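Local structure of guanine nucleotide exchange factor SRM1 (Saccharomyces cerevisiae, 3OF7) at residues A[17-22]-A[206-211]; A[67-72]-A[87-92]; A[228-233]-A[243-248]. The protein promotes exchange of GDP for GTP on the small GTPases GSP1 and GSP2, binds chromatin, and controls RNA metabolism and nuclear transport. All coordinates share one frame; numbering follows the deposited sequence.

Overall arrangement
Near the N terminus, residues 17-22 meet strand 206-211, and interaction 1 thereby closes a loop of 183 intervening residues. Nested inside that loop, interaction 2 joins 67-72 to 87-92 with 14 residues between them, linking the first and third strands of one blade of the beta propeller. Interaction 3 follows in series: 228-233 and 243-248 close a short loop of nine intervening residues that leads from strand 225-229 toward strand 252-253. Interactions 1 and 3 reach the same four-stranded sheet, at its first and third strands, with centres about 25 Å apart; the centres of interactions 1 and 2 are about 17 Å apart. None of the three touches another.

Interaction 1. Residues A[17-22]-A[206-211]; sequences EDYKHM and IVQLAP
Y19 and Q208 meet through two different first torsions: the tyrosine CG stands anti to its carbonyl carbon (chi1 -50°), while Q208 sends CG anti to its own N (chi1 -163°), in an extended chain that rises past the ring. Q208 CB lies over the ring face, 4.1 Å from the centroid of Y19, in a CH-pi contact. Further out the amide runs nearly parallel to the ring, the planes 22° apart, with Q208 OE1 3.5 Å from Y19 CE2. D18 CB lies over the opposite face, toward its rim, and M22 CE sits at the ring edge, 4.0 Å from Q208 NE2. V207 closes in with its CG2 3.6 Å from Y19 CE1. V207 and Q208 form a classic beta bulge opposite L219, in the first strand of a blade of the RCC1-type propeller. The polar ends reach on to the next blade: Y19 OH bonds to K260 O, and Q208 OE1 accepts from I262 N. Q208 NE2 turns back to Y23 OH. An alanine in place of Y19 takes away ring and hydroxyl, and would probably leave K260 O without this partner and a gap beside Q208 and V207. Within 17-22, M22 N bonds to Y19 O at 3.0 Å.

Interaction 2. Residues A[67-72]-A[87-92]; sequences AKIISF and NVWSWG
W89 NE1 and the backbone N of N87 both bond to the carboxylate of D83, the indole nitrogen to OD2 and the amide to OD1, so one acidic group holds the tryptophan ring and the residue just before its strand together. With NE1 fixed in this way, the indole offers a face to 67-72. I69 CD1 rests on that face, 3.8 Å from the centroid of the five-membered ring of W89 and 15° off the normal, a CH-pi contact; the nearest ring atom is W89 CD1, 3.7 Å from I69 CD1. The isoleucine delivers its methyl because CG1 stands beside the backbone N (chi1 -60°), carrying CD1 to the ring. A67 CB meets the benzene half, 3.8 Å from W89 CZ2 and 3.9 Å from W89 CH2, in an oblique approach. Strands 69-74 and 88-92 are the first and third of a four-stranded antiparallel propeller blade, with strand 78-83 between them, so the contact reaches across the middle strand, where I69 also packs on A81. The two segments belong to consecutive RCC1 repeats, the first and the second, which thus share one blade. A classic beta bulge at I70 and S71, opposite L82, interrupts the first strand just after I69. S71 OG bonds to Y23 O, tying this edge of the blade to the helix near the N terminus. L62 and K135 also pack against W89, and L62 reaches W91 as well.

Interaction 3. Residues A[228-233]-A[243-248]; sequences WGNGQQ and RFRLKT
N230 and R245 bring the two backbones to 7.8 Å between N230 CA and R245 CA, where strand 225-229 has just ended and 245-247 follow helical backbone angles without the regular bonds. The gap is spanned mainly by arginine. R245 NH2 donates to N230 OD1 at 3.0 Å; the oxygen lies near the guanidinium plane, while the donor is tilted 24° from the asparagine carbonyl plane. N230 also uses its other end: ND2 donates to Q232 OE1 at 3.0 Å, which fixes the asparagine amide's rotation. Q232 passes over one face of the R245 guanidinium, CG on that face and the amide and guanidinium planes 13° apart, with Q232 CD 3.4 Å from R245 NH2. Both segments belong to the fourth RCC1 repeat, in the excursion between the third and fourth strands of a propeller blade. The R245 chain bends at chi3 (73°), which points NE at water 2, 2.8 Å away, and this water also accepts from G231 N. R245 NH1 forms a salt bridge with E242, and Q232 NE2 bonds to E179 OE2. Within 243-248, F244 O is gripped by two donors from opposite faces of its plane, T248 OG1 at 2.7 Å and T248 N at 3.1 Å.

Interaction 1. Residues A[17-22]-A[206-211]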
ATOM      1  N   GLU A  17      10.988  15.507  -3.477  1.00 24.84           N
ATOM      2  CA  GLU A  17      12.199  14.762  -3.850  1.00 24.50           C
ATOM      3  C   GLU A  17      12.627  13.685  -2.841  1.00 24.00           C
ATOM      4  O   GLU A  17      13.189  12.660  -3.236  1.00 23.96           O
ATOM      5  CB  GLU A  17      13.364  15.731  -4.089  1.00 24.72           C
ATOM      6  N   ASP A  18      12.364  13.908  -1.552  1.00 23.20           N
ATOM      7  CA  ASP A  18      12.770  12.957  -0.506  1.00 22.76           C
ATOM      8  C   ASP A  18      12.108  11.585  -0.655  1.00 22.40           C
ATOM      9  O   ASP A  18      12.596  10.604  -0.097  1.00 21.94           O
ATOM     10  CB  ASP A  18      12.436  13.487   0.892  1.00 22.85           C
ATOM     11  CG  ASP A  18      13.044  14.854   1.178  1.00 24.37           C
ATOM     12  OD1 ASP A  18      13.928  15.316   0.422  1.00 25.31           O
ATOM     13  OD2 ASP A  18      12.624  15.463   2.177  1.00 25.51           O
ATOM     14  N   TYR A  19      10.995  11.535  -1.384  1.00 22.02           N
ATOM     15  CA  TYR A  19      10.159  10.328  -1.490  1.00 22.10           C
ATOM     16  C   TYR A  19      10.212   9.659  -2.863  1.00 22.23           C
ATOM     17  O   TYR A  19       9.737   8.530  -3.023  1.00 22.01           O
ATOM     18  CB  TYR A  19       8.696  10.665  -1.129  1.00 22.08           C
ATOM     19  CG  TYR A  19       8.585  11.419   0.176  1.00 21.74           C
ATOM     20  CD1 TYR A  19       8.492  12.811   0.188  1.00 22.79           C
ATOM     21  CD2 TYR A  19       8.626  10.744   1.400  1.00 21.37           C
ATOM     22  CE1 TYR A  19       8.427  13.511   1.384  1.00 22.12           C
ATOM     23  CE2 TYR A  19       8.553  11.435   2.607  1.00 22.04           C
ATOM     24  CZ  TYR A  19       8.456  12.824   2.585  1.00 21.88           C
ATOM     25  OH  TYR A  19       8.388  13.528   3.760  1.00 21.80           O
ATOM     26  N   LYS A  20      10.788  10.339  -3.852  1.00 22.56           N
ATOM     27  CA  LYS A  20      10.712   9.844  -5.230  1.00 23.13           C
ATOM     28  C   LYS A  20      11.315   8.452  -5.441  1.00 23.02           C
ATOM     29  O   LYS A  20      10.786   7.679  -6.227  1.00 22.92           O
ATOM     30  CB  LYS A  20      11.231  10.873  -6.257  1.00 23.71           C
ATOM     31  CG  LYS A  20      12.734  11.021  -6.377  1.00 25.26           C
ATOM     32  CD  LYS A  20      13.088  11.820  -7.650  1.00 27.57           C
ATOM     33  CE  LYS A  20      14.571  11.708  -7.981  1.00 28.23           C
ATOM     34  NZ  LYS A  20      14.973  12.643  -9.077  1.00 29.16           N
ATOM     35  N   HIS A  21      12.392   8.128  -4.727  1.00 23.11           N
ATOM     36  CA  HIS A  21      13.010   6.799  -4.835  1.00 23.46           C
ATOM     37  C   HIS A  21      12.049   5.665  -4.452  1.00 23.20           C
ATOM     38  O   HIS A  21      12.149   4.565  -4.980  1.00 23.25           O
ATOM     39  CB  HIS A  21      14.291   6.708  -3.999  1.00 23.76           C
ATOM     40  N   MET A  22      11.118   5.945  -3.541  1.00 22.70           N
ATOM     41  CA  MET A  22      10.133   4.952  -3.124  1.00 22.41           C
ATOM     42  C   MET A  22       9.050   4.722  -4.166  1.00 21.52           C
ATOM     43  O   MET A  22       8.491   3.622  -4.248  1.00 21.47           O
ATOM     44  CB  MET A  22       9.465   5.360  -1.803  1.00 23.00           C
ATOM     45  CG  MET A  22      10.345   5.244  -0.570  0.90 24.65           C
ATOM     46  SD  MET A  22       9.360   5.491   0.928  1.00 31.20           S
ATOM     47  CE  MET A  22       8.905   7.200   0.720  1.00 23.61           C
ATOM     48  N   ILE A 206       1.775  19.679  -0.270  1.00 21.70           N
ATOM     49  CA  ILE A 206       1.691  18.273   0.118  1.00 20.26           C
ATOM     50  C   ILE A 206       2.865  17.530  -0.525  1.00 19.34           C
ATOM     51  O   ILE A 206       3.164  17.741  -1.702  1.00 19.34           O
ATOM     52  CB  ILE A 206       0.340  17.657  -0.308  1.00 20.17           C
ATOM     53  CG1 ILE A 206      -0.825  18.454   0.306  1.00 19.91           C
ATOM     54  CG2 ILE A 206       0.280  16.156   0.070  1.00 19.22           C
ATOM     55  CD1 ILE A 206      -0.700  18.679   1.839  1.00 19.73           C
ATOM     56  N   VAL A 207       3.530  16.685   0.258  1.00 18.52           N
ATOM     57  CA  VAL A 207       4.745  15.990  -0.190  1.00 17.72           C
ATOM     58  C   VAL A 207       4.606  14.460  -0.260  1.00 17.01           C
ATOM     59  O   VAL A 207       5.365  13.795  -0.975  1.00 16.40           O
ATOM     60  CB  VAL A 207       5.971  16.365   0.685  1.00 17.57           C
ATOM     61  CG1 VAL A 207       6.218  17.879   0.649  1.00 19.10           C
ATOM     62  CG2 VAL A 207       5.809  15.865   2.135  1.00 18.07           C
ATOM     63  N   GLN A 208       3.638  13.907   0.472  1.00 15.92           N
ATOM     64  CA  GLN A 208       3.469  12.451   0.536  1.00 15.09           C
ATOM     65  C   GLN A 208       2.038  12.030   0.860  1.00 14.80           C
ATOM     66  O   GLN A 208       1.336  12.707   1.620  1.00 14.47           O
ATOM     67  CB  GLN A 208       4.419  11.835   1.560  1.00 15.33           C
ATOM     68  CG  GLN A 208       4.601  10.324   1.384  1.00 16.15           C
ATOM     69  CD  GLN A 208       5.210   9.640   2.583  1.00 17.57           C
ATOM     70  OE1 GLN A 208       5.408  10.243   3.643  1.00 19.56           O
ATOM     71  NE2 GLN A 208       5.511   8.358   2.426  1.00 20.31           N
ATOM     72  N   LEU A 209       1.636  10.897   0.288  1.00 14.13           N
ATOM     73  CA  LEU A 209       0.320  10.305   0.543  1.00 14.11           C
ATOM     74  C   LEU A 209       0.468   8.975   1.271  1.00 13.80           C
ATOM     75  O   LEU A 209       1.491   8.299   1.123  1.00 14.21           O
ATOM     76  CB  LEU A 209      -0.428  10.083  -0.775  1.00 13.80           C
ATOM     77  CG  LEU A 209      -0.430  11.197  -1.825  1.00 14.32           C
ATOM     78  CD1 LEU A 209      -1.086  10.723  -3.116  1.00 15.64           C
ATOM     79  CD2 LEU A 209      -1.150  12.446  -1.311  1.00 15.46           C
ATOM     80  N   ALA A 210      -0.543   8.602   2.056  1.00 13.17           N
ATOM     81  CA  ALA A 210      -0.612   7.240   2.620  1.00 12.79           C
ATOM     82  C   ALA A 210      -2.067   6.752   2.650  1.00 12.62           C
ATOM     83  O   ALA A 210      -2.843   7.181   3.515  1.00 12.63           O
ATOM     84  CB  ALA A 210       0.009   7.190   4.021  1.00 12.73           C
ATOM     85  N   PRO A 211      -2.446   5.874   1.696  1.00 12.51           N
ATOM     86  CA  PRO A 211      -3.820   5.377   1.626  1.00 12.33           C
ATOM     87  C   PRO A 211      -4.121   4.246   2.603  1.00 12.53           C
ATOM     88  O   PRO A 211      -3.286   3.369   2.833  1.00 12.28           O
ATOM     89  CB  PRO A 211      -3.936   4.855   0.193  1.00 12.35           C
ATOM     90  CG  PRO A 211      -2.535   4.464  -0.184  1.00 11.89           C
ATOM     91  CD  PRO A 211      -1.630   5.421   0.549  1.00 12.17           C
TER

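Interaction 2. Residues A[67-72]-A[87-92]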
ATOM      1  N   ALA A  67       3.477   1.474 -23.164  1.00 21.94           N
ATOM      2  CA  ALA A  67       2.818   2.058 -21.990  1.00 20.98           C
ATOM      3  C   ALA A  67       3.841   2.776 -21.111  1.00 20.07           C
ATOM      4  O   ALA A  67       3.570   3.859 -20.606  1.00 19.99           O
ATOM      5  CB  ALA A  67       2.067   0.999 -21.200  1.00 21.02           C
ATOM      6  N   LYS A  68       5.018   2.179 -20.957  1.00 19.08           N
ATOM      7  CA  LYS A  68       6.141   2.793 -20.223  1.00 18.42           C
ATOM      8  C   LYS A  68       5.761   3.201 -18.798  1.00 17.42           C
ATOM      9  O   LYS A  68       5.998   4.339 -18.355  1.00 16.45           O
ATOM     10  CB  LYS A  68       6.742   3.981 -20.992  1.00 19.05           C
ATOM     11  CG  LYS A  68       7.238   3.622 -22.400  1.00 20.92           C
ATOM     12  CD  LYS A  68       7.829   4.838 -23.108  1.00 24.13           C
ATOM     13  CE  LYS A  68       8.431   4.458 -24.461  0.90 26.70           C
ATOM     14  NZ  LYS A  68       8.816   5.675 -25.245  1.00 28.56           N
ATOM     15  N   ILE A  69       5.181   2.247 -18.081  1.00 15.99           N
ATOM     16  CA  ILE A  69       4.799   2.451 -16.689  1.00 14.75           C
ATOM     17  C   ILE A  69       6.043   2.593 -15.804  1.00 14.93           C
ATOM     18  O   ILE A  69       6.967   1.777 -15.884  1.00 14.32           O
ATOM     19  CB  ILE A  69       3.908   1.293 -16.189  1.00 14.77           C
ATOM     20  CG1 ILE A  69       2.626   1.186 -17.037  1.00 14.93           C
ATOM     21  CG2 ILE A  69       3.595   1.446 -14.682  1.00 13.12           C
ATOM     22  CD1 ILE A  69       1.809   2.503 -17.156  1.00 15.65           C
ATOM     23  N   ILE A  70       6.059   3.642 -14.975  1.00 14.40           N
ATOM     24  CA  ILE A  70       7.164   3.884 -14.042  1.00 14.79           C
ATOM     25  C   ILE A  70       6.740   3.958 -12.560  1.00 14.20           C
ATOM     26  O   ILE A  70       7.583   4.117 -11.680  1.00 14.90           O
ATOM     27  CB  ILE A  70       7.965   5.159 -14.434  1.00 15.08           C
ATOM     28  CG1 ILE A  70       7.028   6.328 -14.750  1.00 16.72           C
ATOM     29  CG2 ILE A  70       8.830   4.881 -15.661  1.00 14.65           C
ATOM     30  CD1 ILE A  70       6.560   7.123 -13.555  1.00 17.78           C
ATOM     31  N   SER A  71       5.437   3.851 -12.291  1.00 13.94           N
ATOM     32  CA  SER A  71       4.934   3.812 -10.905  1.00 13.27           C
ATOM     33  C   SER A  71       3.570   3.161 -10.886  1.00 12.55           C
ATOM     34  O   SER A  71       2.859   3.182 -11.872  1.00 12.68           O
ATOM     35  CB  SER A  71       4.785   5.226 -10.322  1.00 13.21           C
ATOM     36  OG  SER A  71       4.657   5.177  -8.895  1.00 12.91           O
ATOM     37  N   PHE A  72       3.193   2.618  -9.743  1.00 12.79           N
ATOM     38  CA  PHE A  72       1.807   2.190  -9.555  1.00 12.47           C
ATOM     39  C   PHE A  72       1.429   2.185  -8.085  1.00 12.22           C
ATOM     40  O   PHE A  72       2.294   2.135  -7.210  1.00 12.77           O
ATOM     41  CB  PHE A  72       1.523   0.834 -10.243  1.00 12.42           C
ATOM     42  CG  PHE A  72       2.400  -0.295  -9.762  1.00 12.30           C
ATOM     43  CD1 PHE A  72       2.095  -0.979  -8.585  1.00 12.50           C
ATOM     44  CD2 PHE A  72       3.535  -0.673 -10.488  1.00 12.60           C
ATOM     45  CE1 PHE A  72       2.901  -2.026  -8.126  1.00 11.40           C
ATOM     46  CE2 PHE A  72       4.348  -1.728 -10.045  1.00 12.67           C
ATOM     47  CZ  PHE A  72       4.029  -2.400  -8.851  1.00 11.94           C
ATOM     48  N   ASN A  87       0.719  10.292 -17.602  1.00 18.64           N
ATOM     49  CA  ASN A  87      -0.676   9.853 -17.722  1.00 18.70           C
ATOM     50  C   ASN A  87      -0.978   8.857 -16.614  1.00 18.14           C
ATOM     51  O   ASN A  87      -0.119   8.050 -16.254  1.00 17.32           O
ATOM     52  CB  ASN A  87      -0.959   9.190 -19.066  1.00 18.68           C
ATOM     53  CG  ASN A  87      -0.925  10.167 -20.226  1.00 21.35           C
ATOM     54  OD1 ASN A  87      -1.720  11.114 -20.300  1.00 21.86           O
ATOM     55  ND2 ASN A  87      -0.011   9.927 -21.150  0.90 22.77           N
ATOM     56  N   VAL A  88      -2.199   8.923 -16.092  1.00 17.85           N
ATOM     57  CA  VAL A  88      -2.667   7.989 -15.075  1.00 17.38           C
ATOM     58  C   VAL A  88      -3.523   6.886 -15.696  1.00 17.27           C
ATOM     59  O   VAL A  88      -4.533   7.162 -16.365  1.00 17.97           O
ATOM     60  CB  VAL A  88      -3.446   8.717 -13.943  1.00 17.53           C
ATOM     61  CG1 VAL A  88      -3.893   7.735 -12.860  1.00 16.58           C
ATOM     62  CG2 VAL A  88      -2.593   9.831 -13.331  1.00 17.46           C
ATOM     63  N   TRP A  89      -3.097   5.644 -15.488  1.00 16.61           N
ATOM     64  CA  TRP A  89      -3.824   4.468 -15.930  1.00 16.60           C
ATOM     65  C   TRP A  89      -4.558   3.888 -14.722  1.00 16.30           C
ATOM     66  O   TRP A  89      -4.090   4.010 -13.586  1.00 16.14           O
ATOM     67  CB  TRP A  89      -2.857   3.406 -16.442  1.00 16.51           C
ATOM     68  CG  TRP A  89      -2.035   3.778 -17.648  1.00 17.46           C
ATOM     69  CD1 TRP A  89      -1.099   4.774 -17.745  1.00 18.83           C
ATOM     70  CD2 TRP A  89      -2.056   3.122 -18.917  1.00 18.93           C
ATOM     71  NE1 TRP A  89      -0.545   4.785 -19.012  1.00 18.15           N
ATOM     72  CE2 TRP A  89      -1.113   3.777 -19.746  1.00 19.92           C
ATOM     73  CE3 TRP A  89      -2.791   2.050 -19.443  1.00 19.38           C
ATOM     74  CZ2 TRP A  89      -0.890   3.393 -21.078  1.00 20.70           C
ATOM     75  CZ3 TRP A  89      -2.557   1.660 -20.758  1.00 20.41           C
ATOM     76  CH2 TRP A  89      -1.619   2.334 -21.561  1.00 20.81           C
ATOM     77  N   SER A  90      -5.683   3.223 -14.976  1.00 16.32           N
ATOM     78  CA  SER A  90      -6.456   2.598 -13.903  1.00 16.19           C
ATOM     79  C   SER A  90      -7.138   1.327 -14.383  1.00 16.10           C
ATOM     80  O   SER A  90      -7.453   1.177 -15.574  1.00 15.81           O
ATOM     81  CB  SER A  90      -7.514   3.574 -13.375  1.00 16.63           C
ATOM     82  OG  SER A  90      -8.492   3.838 -14.368  1.00 17.06           O
ATOM     83  N   TRP A  91      -7.346   0.406 -13.449  1.00 15.56           N
ATOM     84  CA  TRP A  91      -8.159  -0.781 -13.689  1.00 15.91           C
ATOM     85  C   TRP A  91      -8.638  -1.329 -12.358  1.00 15.73           C
ATOM     86  O   TRP A  91      -8.050  -1.040 -11.313  1.00 15.05           O
ATOM     87  CB  TRP A  91      -7.388  -1.847 -14.480  1.00 15.89           C
ATOM     88  CG  TRP A  91      -6.246  -2.488 -13.738  1.00 17.08           C
ATOM     89  CD1 TRP A  91      -6.304  -3.617 -12.979  1.00 16.45           C
ATOM     90  CD2 TRP A  91      -4.877  -2.056 -13.711  1.00 17.16           C
ATOM     91  NE1 TRP A  91      -5.064  -3.912 -12.473  1.00 17.61           N
ATOM     92  CE2 TRP A  91      -4.169  -2.969 -12.903  1.00 16.38           C
ATOM     93  CE3 TRP A  91      -4.186  -0.974 -14.275  1.00 17.07           C
ATOM     94  CZ2 TRP A  91      -2.795  -2.847 -12.653  1.00 17.14           C
ATOM     95  CZ3 TRP A  91      -2.819  -0.852 -14.023  1.00 17.37           C
ATOM     96  CH2 TRP A  91      -2.145  -1.777 -13.214  1.00 17.41           C
ATOM     97  N   GLY A  92      -9.710  -2.112 -12.403  1.00 16.07           N
ATOM     98  CA  GLY A  92     -10.330  -2.654 -11.205  1.00 16.94           C
ATOM     99  C   GLY A  92     -11.790  -2.264 -11.120  1.00 17.91           C
ATOM    100  O   GLY A  92     -12.433  -1.975 -12.139  1.00 17.91           O
TER

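Interaction 3. Residues A[228-233]-A[243-248]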
ATOM      1  N   TRP A 228      -8.341  12.166   6.025  1.00 16.37           N
ATOM      2  CA  TRP A 228      -9.589  12.358   5.295  1.00 16.04           C
ATOM      3  C   TRP A 228     -10.253  11.002   5.045  1.00 16.28           C
ATOM      4  O   TRP A 228      -9.606  10.068   4.555  1.00 15.94           O
ATOM      5  CB  TRP A 228      -9.283  13.067   3.969  1.00 15.77           C
ATOM      6  CG  TRP A 228     -10.437  13.362   3.022  1.00 15.66           C
ATOM      7  CD1 TRP A 228     -11.754  13.598   3.341  1.00 16.62           C
ATOM      8  CD2 TRP A 228     -10.337  13.517   1.602  1.00 15.83           C
ATOM      9  NE1 TRP A 228     -12.480  13.861   2.193  1.00 15.83           N
ATOM     10  CE2 TRP A 228     -11.633  13.820   1.115  1.00 15.16           C
ATOM     11  CE3 TRP A 228      -9.276  13.412   0.687  1.00 15.16           C
ATOM     12  CZ2 TRP A 228     -11.896  14.018  -0.247  1.00 16.43           C
ATOM     13  CZ3 TRP A 228      -9.538  13.618  -0.667  1.00 16.06           C
ATOM     14  CH2 TRP A 228     -10.839  13.907  -1.123  1.00 15.76           C
ATOM     15  N   GLY A 229     -11.540  10.902   5.381  1.00 16.17           N
ATOM     16  CA  GLY A 229     -12.333   9.714   5.060  1.00 16.19           C
ATOM     17  C   GLY A 229     -13.097   9.175   6.253  1.00 17.03           C
ATOM     18  O   GLY A 229     -13.459   9.933   7.164  1.00 15.96           O
ATOM     19  N   ASN A 230     -13.345   7.866   6.254  1.00 16.36           N
ATOM     20  CA  ASN A 230     -14.005   7.225   7.389  1.00 16.71           C
ATOM     21  C   ASN A 230     -13.159   7.315   8.656  1.00 16.71           C
ATOM     22  O   ASN A 230     -11.932   7.305   8.587  1.00 16.50           O
ATOM     23  CB  ASN A 230     -14.345   5.766   7.068  1.00 16.41           C
ATOM     24  CG  ASN A 230     -15.304   5.150   8.088  1.00 17.79           C
ATOM     25  OD1 ASN A 230     -16.219   5.813   8.572  1.00 16.51           O
ATOM     26  ND2 ASN A 230     -15.092   3.875   8.412  1.00 15.57           N
ATOM     27  N   GLY A 231     -13.817   7.422   9.811  1.00 16.73           N
ATOM     28  CA  GLY A 231     -13.116   7.611  11.071  1.00 17.33           C
ATOM     29  C   GLY A 231     -13.572   6.716  12.205  1.00 17.97           C
ATOM     30  O   GLY A 231     -13.238   6.964  13.362  1.00 18.21           O
ATOM     31  N   GLN A 232     -14.313   5.661  11.872  1.00 18.44           N
ATOM     32  CA  GLN A 232     -14.922   4.783  12.890  1.00 19.39           C
ATOM     33  C   GLN A 232     -13.911   4.017  13.743  1.00 19.47           C
ATOM     34  O   GLN A 232     -14.254   3.529  14.827  1.00 19.74           O
ATOM     35  CB  GLN A 232     -15.894   3.800  12.236  1.00 19.66           C
ATOM     36  CG  GLN A 232     -17.063   4.462  11.535  1.00 20.93           C
ATOM     37  CD  GLN A 232     -17.923   3.476  10.762  1.00 23.89           C
ATOM     38  OE1 GLN A 232     -17.443   2.768   9.865  1.00 24.60           O
ATOM     39  NE2 GLN A 232     -19.213   3.433  11.098  1.00 25.49           N
ATOM     40  N   GLN A 233     -12.681   3.893  13.246  1.00 18.97           N
ATOM     41  CA  GLN A 233     -11.615   3.194  13.959  1.00 19.58           C
ATOM     42  C   GLN A 233     -10.553   4.157  14.510  1.00 19.30           C
ATOM     43  O   GLN A 233      -9.433   3.737  14.820  1.00 19.31           O
ATOM     44  CB  GLN A 233     -10.949   2.144  13.050  1.00 19.65           C
ATOM     45  CG  GLN A 233     -11.829   0.945  12.678  1.00 21.66           C
ATOM     46  CD  GLN A 233     -12.857   1.258  11.598  1.00 23.05           C
ATOM     47  OE1 GLN A 233     -12.594   2.020  10.667  1.00 25.32           O
ATOM     48  NE2 GLN A 233     -14.031   0.664  11.719  1.00 25.23           N
ATOM     49  N   ARG A 243     -23.103  12.764  13.811  1.00 21.02           N
ATOM     50  CA  ARG A 243     -23.684  13.870  13.053  1.00 20.77           C
ATOM     51  C   ARG A 243     -22.649  14.835  12.469  1.00 21.05           C
ATOM     52  O   ARG A 243     -23.015  15.740  11.723  1.00 21.41           O
ATOM     53  CB  ARG A 243     -24.747  14.629  13.873  1.00 21.09           C
ATOM     54  CG  ARG A 243     -24.202  15.523  14.967  1.00 19.84           C
ATOM     55  CD  ARG A 243     -25.371  16.104  15.756  1.00 21.26           C
ATOM     56  NE  ARG A 243     -24.941  16.985  16.835  1.00 20.84           N
ATOM     57  CZ  ARG A 243     -24.597  16.562  18.044  1.00 21.99           C
ATOM     58  NH1 ARG A 243     -24.610  15.261  18.321  1.00 22.26           N
ATOM     59  NH2 ARG A 243     -24.224  17.439  18.972  1.00 22.74           N
ATOM     60  N   PHE A 244     -21.375  14.645  12.818  1.00 20.90           N
ATOM     61  CA  PHE A 244     -20.281  15.463  12.273  1.00 20.82           C
ATOM     62  C   PHE A 244     -19.434  14.721  11.216  1.00 21.00           C
ATOM     63  O   PHE A 244     -18.467  15.276  10.688  1.00 20.57           O
ATOM     64  CB  PHE A 244     -19.389  15.999  13.406  1.00 21.13           C
ATOM     65  CG  PHE A 244     -20.116  16.899  14.385  1.00 22.29           C
ATOM     66  CD1 PHE A 244     -20.443  18.205  14.040  1.00 23.68           C
ATOM     67  CD2 PHE A 244     -20.472  16.432  15.649  1.00 22.83           C
ATOM     68  CE1 PHE A 244     -21.123  19.042  14.942  1.00 24.30           C
ATOM     69  CE2 PHE A 244     -21.149  17.256  16.557  1.00 24.81           C
ATOM     70  CZ  PHE A 244     -21.476  18.561  16.199  1.00 24.55           C
ATOM     71  N   ARG A 245     -19.821  13.487  10.894  1.00 20.74           N
ATOM     72  CA  ARG A 245     -19.061  12.653   9.945  1.00 21.01           C
ATOM     73  C   ARG A 245     -19.044  13.184   8.511  1.00 20.82           C
ATOM     74  O   ARG A 245     -18.080  12.957   7.784  1.00 21.72           O
ATOM     75  CB  ARG A 245     -19.546  11.202   9.983  1.00 20.58           C
ATOM     76  CG  ARG A 245     -19.166  10.493  11.276  1.00 21.33           C
ATOM     77  CD  ARG A 245     -19.788   9.119  11.356  1.00 22.59           C
ATOM     78  NE  ARG A 245     -19.156   8.166  10.453  1.00 22.41           N
ATOM     79  CZ  ARG A 245     -19.766   7.093   9.950  1.00 23.91           C
ATOM     80  NH1 ARG A 245     -21.039   6.839  10.246  1.00 23.07           N
ATOM     81  NH2 ARG A 245     -19.105   6.276   9.135  1.00 22.61           N
ATOM     82  N   LEU A 246     -20.095  13.880   8.098  1.00 20.70           N
ATOM     83  CA  LEU A 246     -20.094  14.487   6.774  1.00 21.37           C
ATOM     84  C   LEU A 246     -19.667  15.956   6.817  1.00 21.90           C
ATOM     85  O   LEU A 246     -18.965  16.425   5.915  1.00 21.45           O
ATOM     86  CB  LEU A 246     -21.448  14.325   6.073  1.00 21.48           C
ATOM     87  CG  LEU A 246     -21.819  12.915   5.592  1.00 21.55           C
ATOM     88  CD1 LEU A 246     -23.220  12.891   4.981  1.00 20.27           C
ATOM     89  CD2 LEU A 246     -20.799  12.371   4.598  1.00 21.57           C
ATOM     90  N   LYS A 247     -20.083  16.670   7.864  1.00 22.19           N
ATOM     91  CA  LYS A 247     -19.683  18.071   8.051  1.00 22.56           C
ATOM     92  C   LYS A 247     -18.164  18.230   8.036  1.00 22.48           C
ATOM     93  O   LYS A 247     -17.650  19.254   7.575  1.00 22.77           O
ATOM     94  CB  LYS A 247     -20.261  18.638   9.353  1.00 22.64           C
ATOM     95  CG  LYS A 247     -21.758  18.964   9.290  1.00 23.72           C
ATOM     96  CD  LYS A 247     -22.307  19.284  10.700  1.00 25.71           C
ATOM     97  CE  LYS A 247     -23.835  19.393  10.695  1.00 27.52           C
ATOM     98  NZ  LYS A 247     -24.398  19.522  12.077  1.00 29.55           N
ATOM     99  N   THR A 248     -17.455  17.206   8.518  1.00 21.86           N
ATOM    100  CA  THR A 248     -15.999  17.269   8.652  1.00 21.11           C
ATOM    101  C   THR A 248     -15.256  16.308   7.703  1.00 20.34           C
ATOM    102  O   THR A 248     -14.094  15.994   7.934  1.00 20.42           O
ATOM    103  CB  THR A 248     -15.538  17.014  10.106  1.00 21.22           C
ATOM    104  OG1 THR A 248     -15.792  15.648  10.472  1.00 21.28           O
ATOM    105  CG2 THR A 248     -16.241  17.964  11.100  1.00 21.70           C
TER
HETATM  106  O   HOH W   1     -12.739  12.961   6.971  1.00 18.17           O
HETATM  107  O   HOH W   2     -16.363   8.515  10.696  1.00 15.90           O